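Local coordinates for Lmo2812 protein (Listeria monocytogenes EGD-e, PDB 5ZQA) that probably acts as a serine-type D-Ala-D-Ala carboxypeptidase, a penicillin-binding protein of the peptidase S11 family that works on cell-wall peptidoglycan, at residues Y41-G46 against D177-S182; E47-Q52 against K246-I251; L71-V76 against P190-T195; L87-L92 against R112-A117; A117-S122 against E194-P199. One frame throughout, in Å; residues are numbered along the deposited sequence.

Contact 1 (Y41-G46 against D177-S182)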
# COMPACT_ATOMS: atom_id res chain seq x y z
N TYR A 41 -4.34 14.46 -4.42
CA TYR A 41 -3.24 15.34 -4.77
C TYR A 41 -2.82 15.18 -6.23
O TYR A 41 -2.87 14.09 -6.78
CB TYR A 41 -2.01 15.07 -3.90
CG TYR A 41 -2.22 15.17 -2.40
CD1 TYR A 41 -2.65 14.08 -1.67
CD2 TYR A 41 -1.98 16.36 -1.72
CE1 TYR A 41 -2.84 14.14 -0.31
CE2 TYR A 41 -2.19 16.45 -0.35
CZ TYR A 41 -2.61 15.33 0.35
OH TYR A 41 -2.82 15.42 1.71
N SER A 42 -2.36 16.27 -6.83
CA SER A 42 -1.70 16.22 -8.12
C SER A 42 -0.22 15.85 -7.97
O SER A 42 0.53 16.51 -7.25
CB SER A 42 -1.83 17.56 -8.84
OG SER A 42 -1.08 17.54 -10.03
N VAL A 43 0.20 14.79 -8.65
CA VAL A 43 1.59 14.34 -8.58
C VAL A 43 2.56 15.36 -9.18
O VAL A 43 3.67 15.54 -8.67
CB VAL A 43 1.75 12.98 -9.30
CG1 VAL A 43 3.21 12.67 -9.57
CG2 VAL A 43 1.09 11.88 -8.47
N GLU A 44 2.14 16.03 -10.24
CA GLU A 44 3.07 16.86 -11.00
C GLU A 44 3.63 18.03 -10.18
O GLU A 44 4.84 18.32 -10.23
CB GLU A 44 2.38 17.38 -12.27
CG GLU A 44 2.18 16.30 -13.35
CD GLU A 44 1.20 15.20 -12.95
OE1 GLU A 44 0.18 15.51 -12.27
OE2 GLU A 44 1.46 14.02 -13.31
N ASN A 45 2.78 18.70 -9.41
CA ASN A 45 3.24 19.84 -8.64
C ASN A 45 2.95 19.75 -7.14
O ASN A 45 3.22 20.70 -6.40
CB ASN A 45 2.63 21.13 -9.19
CG ASN A 45 1.13 21.20 -9.01
OD1 ASN A 45 0.48 20.19 -8.71
ND2 ASN A 45 0.55 22.38 -9.19
N GLY A 46 2.39 18.62 -6.70
CA GLY A 46 2.08 18.43 -5.30
C GLY A 46 0.82 19.12 -4.78
O GLY A 46 0.56 19.09 -3.57
N ASP A 177 1.71 12.42 4.35
CA ASP A 177 2.87 11.54 4.27
C ASP A 177 2.62 10.35 3.33
O ASP A 177 3.53 9.92 2.62
CB ASP A 177 3.24 11.04 5.66
CG ASP A 177 4.12 12.01 6.42
OD1 ASP A 177 4.74 12.91 5.82
OD2 ASP A 177 4.22 11.83 7.65
N LEU A 178 1.39 9.83 3.33
CA LEU A 178 1.07 8.72 2.45
C LEU A 178 1.13 9.14 0.97
O LEU A 178 1.55 8.36 0.11
CB LEU A 178 -0.30 8.13 2.81
CG LEU A 178 -0.33 7.39 4.14
CD1 LEU A 178 -1.76 7.09 4.52
CD2 LEU A 178 0.50 6.10 4.08
N PHE A 179 0.73 10.38 0.67
CA PHE A 179 0.90 10.91 -0.68
C PHE A 179 2.37 10.91 -1.08
O PHE A 179 2.72 10.51 -2.18
CB PHE A 179 0.32 12.32 -0.79
CG PHE A 179 0.77 13.06 -2.02
CD1 PHE A 179 0.52 12.55 -3.29
CD2 PHE A 179 1.46 14.25 -1.91
CE1 PHE A 179 0.93 13.20 -4.42
CE2 PHE A 179 1.88 14.93 -3.06
CZ PHE A 179 1.61 14.40 -4.32
N LEU A 180 3.24 11.37 -0.18
CA LEU A 180 4.67 11.44 -0.46
C LEU A 180 5.24 10.05 -0.70
O LEU A 180 6.00 9.84 -1.65
CB LEU A 180 5.40 12.13 0.69
CG LEU A 180 6.91 12.32 0.49
CD1 LEU A 180 7.22 12.93 -0.88
CD2 LEU A 180 7.46 13.19 1.59
N LEU A 181 4.90 9.10 0.17
CA LEU A 181 5.40 7.74 -0.01
C LEU A 181 4.95 7.15 -1.33
O LEU A 181 5.74 6.56 -2.07
CB LEU A 181 4.93 6.85 1.14
CG LEU A 181 5.21 5.37 1.00
CD1 LEU A 181 6.70 5.09 0.80
CD2 LEU A 181 4.65 4.61 2.19
N SER A 182 3.67 7.32 -1.64
CA SER A 182 3.10 6.75 -2.85
C SER A 182 3.70 7.40 -4.10
O SER A 182 4.01 6.71 -5.07
CB SER A 182 1.58 6.90 -2.85
OG SER A 182 1.01 6.21 -1.74
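Tyr-41 and Phe-179 carry this contact as an offset stack: the ring centroids lie 4.5 Å apart and the planes are inclined by 16°. The overlap is partial. Phe-179 CB and CG lie beneath the CD1 side of the tyrosine ring, with Tyr-41 CD1 to Phe-179 CG at 3.6 Å.

A CH-pi interaction completes the pairing. Tyr-41 CB sits 3.5 Å from the centroid of the Phe-179 ring, only 13° off its normal, so the methylene rests over the middle of that face. Phe-179 reaches this place because its CG is anti to the backbone N (chi1 165°), which sends the ring out from the helix to the strand end.

Two looser contacts flank the phenylalanine. Val-43 CG2 approaches the edge of its ring, 4.3 Å from Phe-179 CE1, and Gly-46 CA comes to 4.2 Å from Phe-179 CE2. Gly-46 suits its place through a positive phi, easy for a residue without CB. Phenylalanine, flat and wholly apolar, suits a place between Tyr-41, Val-43 and Gly-46, whereas tyrosine also offers a hydroxyl, which bonds to Glu-51 and Thr-175.

In the fold, the contact fastens the end of strand 37-42 and the following turn to helix 175-188. Phe-179 also touches Ile-249 of strand 246-255, the sheet neighbour to which Tyr-41 is joined by backbone hydrogen bonds.

Contact 2 (E47-Q52 against K246-I251)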
# COMPACT_ATOMS: atom_id res chain seq x y z
N GLU A 47 0.04 19.75 -5.65
CA GLU A 47 -1.10 20.52 -5.17
C GLU A 47 -2.19 19.64 -4.56
O GLU A 47 -2.66 18.69 -5.19
CB GLU A 47 -1.73 21.34 -6.30
CG GLU A 47 -2.80 22.27 -5.77
CD GLU A 47 -3.50 23.06 -6.86
OE1 GLU A 47 -4.26 24.00 -6.52
OE2 GLU A 47 -3.30 22.75 -8.05
N ALA A 48 -2.62 20.00 -3.36
CA ALA A 48 -3.75 19.33 -2.72
C ALA A 48 -5.03 19.82 -3.39
O ALA A 48 -5.30 21.02 -3.42
CB ALA A 48 -3.77 19.62 -1.22
N LEU A 49 -5.80 18.90 -3.97
CA LEU A 49 -7.05 19.26 -4.64
C LEU A 49 -8.26 19.10 -3.72
O LEU A 49 -9.30 19.74 -3.92
CB LEU A 49 -7.22 18.40 -5.90
CG LEU A 49 -5.99 18.51 -6.79
CD1 LEU A 49 -6.00 17.50 -7.93
CD2 LEU A 49 -5.88 19.94 -7.32
N TYR A 50 -8.11 18.26 -2.70
CA TYR A 50 -9.06 18.14 -1.61
C TYR A 50 -8.33 17.59 -0.41
O TYR A 50 -7.52 16.68 -0.55
CB TYR A 50 -10.23 17.22 -1.97
CG TYR A 50 -11.21 17.03 -0.84
CD1 TYR A 50 -12.22 17.96 -0.60
CD2 TYR A 50 -11.11 15.95 0.02
CE1 TYR A 50 -13.11 17.80 0.45
CE2 TYR A 50 -11.99 15.77 1.08
CZ TYR A 50 -12.99 16.70 1.28
OH TYR A 50 -13.87 16.55 2.33
N GLU A 51 -8.61 18.15 0.77
CA GLU A 51 -8.05 17.63 2.01
C GLU A 51 -9.07 17.66 3.14
O GLU A 51 -9.77 18.65 3.34
CB GLU A 51 -6.80 18.41 2.43
CG GLU A 51 -5.53 17.97 1.72
CD GLU A 51 -4.27 18.68 2.22
OE1 GLU A 51 -4.34 19.89 2.55
OE2 GLU A 51 -3.21 18.03 2.30
N GLN A 52 -9.13 16.56 3.88
CA GLN A 52 -9.97 16.46 5.06
C GLN A 52 -9.18 15.72 6.14
O GLN A 52 -8.86 14.56 5.95
CB GLN A 52 -11.27 15.72 4.73
CG GLN A 52 -12.17 15.48 5.92
CD GLN A 52 -13.40 14.66 5.55
OE1 GLN A 52 -13.71 14.48 4.37
NE2 GLN A 52 -14.10 14.16 6.56
N LYS A 246 -1.53 13.64 -16.66
CA LYS A 246 -1.64 14.12 -15.29
C LYS A 246 -1.99 12.95 -14.38
O LYS A 246 -2.99 12.28 -14.60
CB LYS A 246 -2.71 15.21 -15.18
CG LYS A 246 -3.18 15.50 -13.75
CD LYS A 246 -4.30 16.52 -13.72
CE LYS A 246 -4.86 16.67 -12.31
NZ LYS A 246 -5.96 17.67 -12.27
N ARG A 247 -1.16 12.72 -13.37
CA ARG A 247 -1.44 11.66 -12.41
C ARG A 247 -1.90 12.24 -11.08
O ARG A 247 -1.38 13.27 -10.62
CB ARG A 247 -0.20 10.78 -12.20
CG ARG A 247 -0.41 9.69 -11.14
CD ARG A 247 0.74 8.66 -11.07
NE ARG A 247 0.82 7.87 -12.30
CZ ARG A 247 0.06 6.81 -12.57
NH1 ARG A 247 -0.85 6.40 -11.70
NH2 ARG A 247 0.20 6.15 -13.72
N VAL A 248 -2.89 11.59 -10.47
CA VAL A 248 -3.32 12.00 -9.14
C VAL A 248 -3.21 10.80 -8.21
O VAL A 248 -3.19 9.65 -8.66
CB VAL A 248 -4.77 12.55 -9.12
CG1 VAL A 248 -4.88 13.77 -10.06
CG2 VAL A 248 -5.78 11.48 -9.49
N ILE A 249 -3.08 11.09 -6.92
CA ILE A 249 -3.06 10.07 -5.90
C ILE A 249 -4.12 10.42 -4.86
O ILE A 249 -4.14 11.54 -4.35
CB ILE A 249 -1.69 9.94 -5.24
CG1 ILE A 249 -0.67 9.43 -6.27
CG2 ILE A 249 -1.76 8.98 -4.05
CD1 ILE A 249 0.75 9.40 -5.74
N SER A 250 -5.02 9.48 -4.60
CA SER A 250 -6.06 9.68 -3.60
C SER A 250 -5.77 8.85 -2.36
O SER A 250 -5.25 7.75 -2.46
CB SER A 250 -7.43 9.32 -4.17
OG SER A 250 -7.48 7.94 -4.52
N ILE A 251 -6.11 9.40 -1.19
CA ILE A 251 -5.95 8.69 0.07
C ILE A 251 -7.28 8.66 0.82
O ILE A 251 -7.90 9.71 1.03
CB ILE A 251 -4.93 9.37 0.99
CG1 ILE A 251 -3.66 9.78 0.23
CG2 ILE A 251 -4.63 8.48 2.19
CD1 ILE A 251 -2.87 8.65 -0.20
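Leu-49 sets its CG anti to its own carbonyl carbon (chi1 -54°), and an extended chi2 carries CD1 toward Lys-246 and Val-248. On strand 246-255, two places over in the sheet, Lys-246 is fully extended along its side chain, which carries NZ toward the leucine.

The touching is light. Its apolar part is a methyl-to-methyl contact, Leu-49 CD1 standing 4.4 Å from Val-248 CG1. The same CD1 lies 4.3 Å from Lys-246 NZ, but this is mere proximity, because the ammonium group finds its polar partner in the carbonyl of Gly-272. Leucine suits the spot by length, since its backbone is far from strand 246-255 (CA of Leu-49 to CA of Val-248, 9.3 Å), while branched valine is at home in an extended chain and presents a compact surface.

Further along segment 47-52, Tyr-50 OH donates to Gln-52 OE1 at 2.9 Å. The donor stands above the amide carbonyl plane, 37° out of it.

Leu-49 and Tyr-50 both face Val-40, a classic beta bulge at the corner where the chain turns. Strand 37-42 lies between strands 48-52 and 246-255 in the antiparallel sheet, so the contact spans across it. Helix 258-272 packs on the sheet here, meeting Tyr-50 through Leu-268 and Val-248 through Met-269.

Contact 3 (L71-V76 against P190-T195). With MG (magnesium ion), chain B; MG (magnesium ion), chain C.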
# COMPACT_ATOMS: atom_id res chain seq x y z
N LEU A 71 11.26 -0.89 -0.60
CA LEU A 71 12.55 -1.43 -0.19
C LEU A 71 12.93 -2.72 -0.95
O LEU A 71 14.12 -2.94 -1.22
CB LEU A 71 12.55 -1.65 1.32
CG LEU A 71 12.61 -0.31 2.07
CD1 LEU A 71 12.40 -0.50 3.56
CD2 LEU A 71 13.93 0.42 1.81
N VAL A 72 11.95 -3.55 -1.29
CA VAL A 72 12.19 -4.71 -2.15
C VAL A 72 12.69 -4.27 -3.51
O VAL A 72 13.69 -4.79 -4.02
CB VAL A 72 10.92 -5.55 -2.29
CG1 VAL A 72 11.07 -6.57 -3.41
CG2 VAL A 72 10.60 -6.24 -0.96
N LEU A 73 12.01 -3.29 -4.09
CA LEU A 73 12.35 -2.81 -5.43
C LEU A 73 13.73 -2.13 -5.45
O LEU A 73 14.51 -2.31 -6.40
CB LEU A 73 11.26 -1.88 -5.95
CG LEU A 73 9.94 -2.62 -6.20
CD1 LEU A 73 8.80 -1.64 -6.41
CD2 LEU A 73 10.06 -3.55 -7.39
N GLU A 74 14.04 -1.37 -4.39
CA GLU A 74 15.38 -0.79 -4.24
C GLU A 74 16.45 -1.89 -4.19
O GLU A 74 17.48 -1.81 -4.87
CB GLU A 74 15.48 0.06 -2.96
CG GLU A 74 14.67 1.35 -3.00
CD GLU A 74 15.33 2.41 -3.86
OE1 GLU A 74 16.40 2.92 -3.45
OE2 GLU A 74 14.81 2.70 -4.96
N ALA A 75 16.19 -2.93 -3.41
CA ALA A 75 17.15 -4.02 -3.25
C ALA A 75 17.43 -4.71 -4.57
O ALA A 75 18.59 -5.03 -4.89
CB ALA A 75 16.64 -5.04 -2.22
N VAL A 76 16.40 -4.93 -5.37
CA VAL A 76 16.64 -5.57 -6.66
C VAL A 76 17.46 -4.65 -7.57
O VAL A 76 18.41 -5.10 -8.20
CB VAL A 76 15.33 -5.97 -7.35
CG1 VAL A 76 15.62 -6.55 -8.74
CG2 VAL A 76 14.57 -6.99 -6.47
N PRO A 190 8.24 3.04 -11.39
CA PRO A 190 6.98 3.07 -12.13
C PRO A 190 6.42 1.69 -12.42
O PRO A 190 5.20 1.54 -12.55
CB PRO A 190 7.34 3.81 -13.43
CG PRO A 190 8.82 3.83 -13.49
CD PRO A 190 9.33 3.75 -12.09
N GLU A 191 7.28 0.68 -12.49
CA GLU A 191 6.84 -0.68 -12.77
C GLU A 191 5.97 -1.26 -11.65
O GLU A 191 5.35 -2.30 -11.84
CB GLU A 191 8.05 -1.59 -13.03
CG GLU A 191 8.80 -2.06 -11.80
CD GLU A 191 9.81 -1.06 -11.25
OE1 GLU A 191 9.93 0.08 -11.76
OE2 GLU A 191 10.50 -1.42 -10.27
N VAL A 192 5.89 -0.59 -10.50
CA VAL A 192 5.02 -1.10 -9.45
C VAL A 192 3.58 -1.17 -9.96
O VAL A 192 2.82 -2.07 -9.58
CB VAL A 192 5.12 -0.23 -8.16
CG1 VAL A 192 4.54 1.17 -8.35
CG2 VAL A 192 4.45 -0.95 -6.97
N LEU A 193 3.23 -0.25 -10.86
CA LEU A 193 1.87 -0.19 -11.38
C LEU A 193 1.58 -1.36 -12.32
O LEU A 193 0.42 -1.70 -12.55
CB LEU A 193 1.64 1.14 -12.08
CG LEU A 193 1.88 2.38 -11.20
CD1 LEU A 193 1.72 3.63 -12.04
CD2 LEU A 193 0.91 2.39 -10.04
N GLU A 194 2.63 -2.00 -12.86
CA GLU A 194 2.44 -3.19 -13.66
C GLU A 194 1.80 -4.30 -12.83
O GLU A 194 1.02 -5.10 -13.35
CB GLU A 194 3.77 -3.66 -14.26
CG GLU A 194 4.31 -2.68 -15.31
CD GLU A 194 5.71 -3.03 -15.82
OE1 GLU A 194 6.14 -4.19 -15.68
OE2 GLU A 194 6.38 -2.12 -16.36
N THR A 195 2.10 -4.33 -11.53
CA THR A 195 1.51 -5.33 -10.64
C THR A 195 0.18 -4.84 -10.07
O THR A 195 -0.80 -5.58 -10.08
CB THR A 195 2.49 -5.71 -9.49
OG1 THR A 195 3.68 -6.29 -10.04
CG2 THR A 195 1.85 -6.72 -8.54
MG MG B . 17.87 3.95 -4.61
MG MG C . 12.12 -0.59 -9.75
O HOH W 1 13.09 -2.28 -9.13
O HOH W 2 16.26 4.58 -5.83
O HOH W 3 18.13 2.25 -5.89
O HOH W 4 17.61 5.45 -3.20
O HOH W 5 19.36 3.29 -3.52
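Leu-73 reaches from its helix to Glu-191 and Val-192, and its atoms can be followed outward. CB passes 4.1 Å from the magnesium ion of chain C, without bonding it. Beyond CG the branches part: CD1 packs 4.3 Å from Val-192 CB, and CD2 lies 3.6 Å from Glu-191 OE2. Leucine thus gives the acidic group an apolar flank, and Val-192 adds an apolar neighbour.

Glu-191 has CG between its backbone N and carbonyl carbon (chi1 78°) and bends again at chi2, which curls the carboxylate back to the metal. Its OE2 binds the magnesium ion of chain C at 1.9 Å; His-189 ND1 is a further ligand, and so is water 1. That water also donates to Leu-73 O at 3.1 Å, so the helix backbone steadies a ligand from the second shell.

Glu-74 points elsewhere. Its OE1 binds the magnesium ion of chain B at 2.1 Å, while OE2 accepts from water 2 and from His-189 NE2. His-189 therefore links the two sites. They differ in kind: the chain B ion is largely hydrated, with one carboxylate oxygen and four waters, whereas the chain C ion has a carboxylate-histidine site joining helix 65-77 to the segment around helix 192-196.

Contact 4 (L87-L92 against R112-A117)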
# COMPACT_ATOMS: atom_id res chain seq x y z
N LEU A 87 11.98 -18.14 -0.64
CA LEU A 87 11.95 -17.87 0.78
C LEU A 87 10.82 -18.63 1.44
O LEU A 87 9.82 -18.95 0.79
CB LEU A 87 11.79 -16.37 1.03
CG LEU A 87 12.79 -15.47 0.33
CD1 LEU A 87 12.42 -14.03 0.63
CD2 LEU A 87 14.21 -15.78 0.79
N ASP A 88 10.96 -18.88 2.73
CA ASP A 88 9.94 -19.62 3.48
C ASP A 88 9.04 -18.66 4.23
O ASP A 88 9.53 -17.82 4.99
CB ASP A 88 10.59 -20.59 4.46
CG ASP A 88 11.47 -21.60 3.77
OD1 ASP A 88 10.97 -22.28 2.84
OD2 ASP A 88 12.66 -21.70 4.12
N LEU A 89 7.73 -18.79 4.02
CA LEU A 89 6.76 -17.92 4.67
C LEU A 89 6.87 -18.01 6.18
O LEU A 89 6.92 -19.10 6.75
CB LEU A 89 5.33 -18.28 4.25
CG LEU A 89 4.95 -17.81 2.86
CD1 LEU A 89 3.62 -18.42 2.45
CD2 LEU A 89 4.90 -16.27 2.85
N VAL A 90 6.93 -16.85 6.82
CA VAL A 90 6.96 -16.80 8.27
C VAL A 90 5.57 -17.19 8.79
O VAL A 90 4.56 -16.98 8.12
CB VAL A 90 7.35 -15.39 8.81
CG1 VAL A 90 8.61 -14.87 8.12
CG2 VAL A 90 6.21 -14.42 8.63
N ARG A 91 5.53 -17.78 9.97
CA ARG A 91 4.25 -18.11 10.60
C ARG A 91 3.74 -16.89 11.35
O ARG A 91 4.49 -16.25 12.08
CB ARG A 91 4.39 -19.30 11.55
CG ARG A 91 4.55 -20.63 10.83
CD ARG A 91 4.80 -21.76 11.81
NE ARG A 91 4.75 -23.06 11.14
CZ ARG A 91 5.75 -23.56 10.42
NH1 ARG A 91 6.88 -22.89 10.29
NH2 ARG A 91 5.61 -24.75 9.84
N LEU A 92 2.47 -16.57 11.15
CA LEU A 92 1.86 -15.45 11.85
C LEU A 92 1.19 -15.93 13.13
O LEU A 92 0.59 -17.00 13.14
CB LEU A 92 0.83 -14.76 10.95
CG LEU A 92 1.31 -14.26 9.58
CD1 LEU A 92 0.10 -13.90 8.74
CD2 LEU A 92 2.25 -13.07 9.73
N ARG A 112 9.55 -12.82 -6.25
CA ARG A 112 8.55 -12.29 -7.17
C ARG A 112 7.14 -12.59 -6.69
O ARG A 112 6.29 -11.69 -6.59
CB ARG A 112 8.77 -12.86 -8.57
CG ARG A 112 7.61 -12.66 -9.54
CD ARG A 112 7.31 -11.19 -9.80
NE ARG A 112 8.41 -10.54 -10.50
CZ ARG A 112 8.49 -9.23 -10.72
NH1 ARG A 112 7.53 -8.41 -10.31
NH2 ARG A 112 9.55 -8.75 -11.36
N ASP A 113 6.88 -13.85 -6.36
CA ASP A 113 5.53 -14.25 -5.98
C ASP A 113 5.14 -13.66 -4.62
O ASP A 113 3.98 -13.32 -4.40
CB ASP A 113 5.40 -15.77 -5.95
CG ASP A 113 5.29 -16.38 -7.33
OD1 ASP A 113 5.13 -15.63 -8.33
OD2 ASP A 113 5.33 -17.62 -7.42
N LEU A 114 6.11 -13.54 -3.71
CA LEU A 114 5.84 -12.94 -2.40
C LEU A 114 5.48 -11.46 -2.55
O LEU A 114 4.54 -10.97 -1.92
CB LEU A 114 7.05 -13.10 -1.49
CG LEU A 114 7.36 -14.54 -1.09
CD1 LEU A 114 8.72 -14.59 -0.42
CD2 LEU A 114 6.28 -15.08 -0.16
N TYR A 115 6.25 -10.76 -3.38
CA TYR A 115 5.96 -9.37 -3.72
C TYR A 115 4.57 -9.22 -4.35
O TYR A 115 3.79 -8.35 -3.94
CB TYR A 115 7.08 -8.87 -4.65
CG TYR A 115 6.84 -7.57 -5.38
CD1 TYR A 115 6.32 -7.57 -6.66
CD2 TYR A 115 7.20 -6.35 -4.81
CE1 TYR A 115 6.11 -6.39 -7.36
CE2 TYR A 115 7.00 -5.17 -5.50
CZ TYR A 115 6.46 -5.20 -6.77
OH TYR A 115 6.26 -4.03 -7.47
N SER A 116 4.23 -10.09 -5.30
CA SER A 116 2.89 -10.05 -5.89
C SER A 116 1.81 -10.29 -4.84
O SER A 116 0.81 -9.58 -4.82
CB SER A 116 2.75 -11.07 -7.01
OG SER A 116 3.67 -10.81 -8.05
N ALA A 117 2.00 -11.30 -3.99
CA ALA A 117 1.00 -11.63 -2.97
C ALA A 117 0.81 -10.48 -1.97
O ALA A 117 -0.32 -10.15 -1.61
CB ALA A 117 1.40 -12.91 -2.23
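Leu-114 pushes its two methyl groups against Leu-87 and Leu-89, packing helix 111-120 onto strand 86-88 and the loop that follows it. Strand 86-88 pairs with strand 108-110 in a two-stranded antiparallel sheet, its second strand leading directly into helix 111-120.

All three leucines share one conformation: CG lies anti to the carbonyl carbon, and chi2 stays near 170-180°. In Leu-114 (chi1 -67°) the bond from CA to CB heads for segment 87-92, and the methyls go on to reach Leu-87 and Leu-89. Its branches divide the work. CD1 serves the strand, meeting Leu-87 CB at 3.8 Å and Leu-87 CD1 at 3.9 Å, the two side chains passing at a slant.

Leu-89 lies just beyond the strand. Its bond from CA to CB does not aim at the helix, but chi1 of -76° brings the end of the chain closer, where it slides past Leu-114 in the opposite sense. Leucine fits each place because its branched apolar end gives two methyls that can meet different partners. Trp-109 touches both Leu-89 and Leu-114, while Thr-129 and Asp-125 of helix 124-135 border Leu-87 and Leu-89, respectively. The tightest approach is methyl to methyl, Leu-89 CD2 to Leu-114 CD2 at 3.5 Å.

Contact 5 (A117-S122 against E194-P199)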
# COMPACT_ATOMS: atom_id res chain seq x y z
N ALA A 117 2.00 -11.30 -3.99
CA ALA A 117 1.00 -11.63 -2.97
C ALA A 117 0.81 -10.48 -1.97
O ALA A 117 -0.32 -10.15 -1.61
CB ALA A 117 1.40 -12.91 -2.23
N MET A 118 1.91 -9.88 -1.56
CA MET A 118 1.84 -8.72 -0.67
C MET A 118 1.00 -7.60 -1.27
O MET A 118 0.11 -7.06 -0.61
CB MET A 118 3.26 -8.25 -0.36
CG MET A 118 3.34 -6.99 0.44
SD MET A 118 5.05 -6.57 0.83
CE MET A 118 5.60 -5.90 -0.74
N LEU A 119 1.25 -7.25 -2.53
CA LEU A 119 0.59 -6.09 -3.12
C LEU A 119 -0.84 -6.38 -3.58
O LEU A 119 -1.71 -5.50 -3.49
CB LEU A 119 1.40 -5.55 -4.30
CG LEU A 119 2.69 -4.81 -3.94
CD1 LEU A 119 3.35 -4.33 -5.22
CD2 LEU A 119 2.42 -3.65 -2.99
N THR A 120 -1.08 -7.60 -4.05
CA THR A 120 -2.35 -7.96 -4.69
C THR A 120 -3.41 -8.39 -3.68
O THR A 120 -4.51 -7.81 -3.62
CB THR A 120 -2.13 -9.08 -5.73
OG1 THR A 120 -1.22 -8.62 -6.73
CG2 THR A 120 -3.42 -9.47 -6.41
N MET A 121 -3.09 -9.39 -2.86
CA MET A 121 -4.06 -9.91 -1.89
C MET A 121 -3.78 -9.47 -0.46
O MET A 121 -4.50 -9.87 0.46
CB MET A 121 -4.10 -11.45 -1.94
CG MET A 121 -2.82 -12.15 -1.49
SD MET A 121 -3.02 -13.91 -1.23
CE MET A 121 -3.94 -13.93 0.31
N SER A 122 -2.74 -8.66 -0.27
CA SER A 122 -2.39 -8.10 1.03
C SER A 122 -1.94 -9.21 1.98
O SER A 122 -2.33 -9.26 3.15
CB SER A 122 -3.56 -7.31 1.62
OG SER A 122 -3.08 -6.25 2.42
N GLU A 194 2.63 -2.00 -12.86
CA GLU A 194 2.44 -3.19 -13.66
C GLU A 194 1.80 -4.30 -12.83
O GLU A 194 1.02 -5.10 -13.35
CB GLU A 194 3.77 -3.66 -14.26
CG GLU A 194 4.31 -2.68 -15.31
CD GLU A 194 5.71 -3.03 -15.82
OE1 GLU A 194 6.14 -4.19 -15.68
OE2 GLU A 194 6.38 -2.12 -16.36
N THR A 195 2.10 -4.33 -11.53
CA THR A 195 1.51 -5.33 -10.64
C THR A 195 0.18 -4.84 -10.07
O THR A 195 -0.80 -5.58 -10.08
CB THR A 195 2.49 -5.71 -9.49
OG1 THR A 195 3.68 -6.29 -10.04
CG2 THR A 195 1.85 -6.72 -8.54
N THR A 196 0.14 -3.59 -9.60
CA THR A 196 -1.05 -3.11 -8.90
C THR A 196 -2.22 -2.85 -9.84
O THR A 196 -3.35 -2.70 -9.37
CB THR A 196 -0.75 -1.82 -8.08
OG1 THR A 196 -0.32 -0.76 -8.96
CG2 THR A 196 0.34 -2.08 -7.03
N SER A 197 -1.98 -2.83 -11.14
CA SER A 197 -3.08 -2.63 -12.09
C SER A 197 -3.78 -3.93 -12.47
O SER A 197 -4.79 -3.90 -13.17
CB SER A 197 -2.59 -1.94 -13.36
OG SER A 197 -1.69 -2.79 -14.05
N LYS A 198 -3.25 -5.06 -12.00
CA LYS A 198 -3.81 -6.36 -12.39
C LYS A 198 -4.91 -6.85 -11.44
O LYS A 198 -4.68 -7.02 -10.24
CB LYS A 198 -2.70 -7.41 -12.46
CG LYS A 198 -1.69 -7.20 -13.58
CD LYS A 198 -0.66 -8.33 -13.57
CE LYS A 198 0.30 -8.22 -14.74
NZ LYS A 198 1.34 -9.29 -14.68
N PRO A 199 -6.13 -7.09 -11.97
CA PRO A 199 -7.19 -7.63 -11.12
C PRO A 199 -6.89 -9.03 -10.58
O PRO A 199 -7.37 -9.39 -9.50
CB PRO A 199 -8.40 -7.68 -12.05
CG PRO A 199 -8.11 -6.64 -13.09
CD PRO A 199 -6.62 -6.69 -13.29
O HOH W 6 -2.74 -6.69 -8.47
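Leu-119 and Thr-120 meet Thr-195 and Thr-196 without any aromatic ring or side-chain amide between them; the flat groups concerned are the peptide carbonyls of Thr-195 and Lys-198, and both are reached by one water. Water 6 lies 2.8 Å from Thr-195 O and 2.6 Å from Lys-198 O, and its third neighbour is Thr-120 OG1 at 3.0 Å. With two protons the water cannot donate to all three at once, so the bonds are probably shared in time or one is weaker. The hydroxyl of Thr-120 spends its own proton on Ser-116 O, a turn earlier in the helix. The water thus ties helix 111-120 to helix 192-196 and the loop after it, across a gap that the side chains do not bridge with direct hydrogen bonds.

Van der Waals contact does the rest, at looser distances. Leu-119 CD1 comes to 4.2 Å from Thr-196 CG2 and 4.4 Å from Thr-195 CG2. Thr-120 crosses Thr-195 at about a right angle, its OG1 4.0 Å from Thr-195 CG2. For Thr-195, a chi1 of -62° places CG2 anti to the backbone N and facing the other helix. At positions 120 and 196 threonine is apt because its hydroxyl finds a partner within an otherwise packed surface; Thr-196 OG1 is held by Asp-223 O.

Helix 111-120 ends here, and Ser-122 follows with positive phi (66°). Its OG bonds to Lys-226 NZ and Ser-62 OG, consistent with the predicted active site of a serine penicillin-binding enzyme, in which Ser-122 would be the SxN serine.

How the contacts relate
Contacts 1 and 2 form one neighbourhood, their centres about 7 Å apart: both use the five-stranded sheet, and Glu-44 OE2 reaches Arg-247 N at 2.9 Å. Contacts 3, 4 and 5 make a second group, which meets the first where Arg-247 NH2 packs 3.4 Å from Leu-193 CD1. Helix 192-196 serves contacts 3 and 5, whose centres are about 12 Å apart, and helix 111-120 serves contacts 4 and 5, about 13 Å apart. Tyr-115 touches Leu-73, Val-192 and Thr-195. Contact 5 holds Ser-122 of the predicted active site; contact 3 holds Glu-74 and Glu-191, two of the magnesium ligands. The side chain of Thr-195 is about 10 Å from a bound magnesium ion. Contacts 1 and 4 lie on opposite sides of the chain's centre.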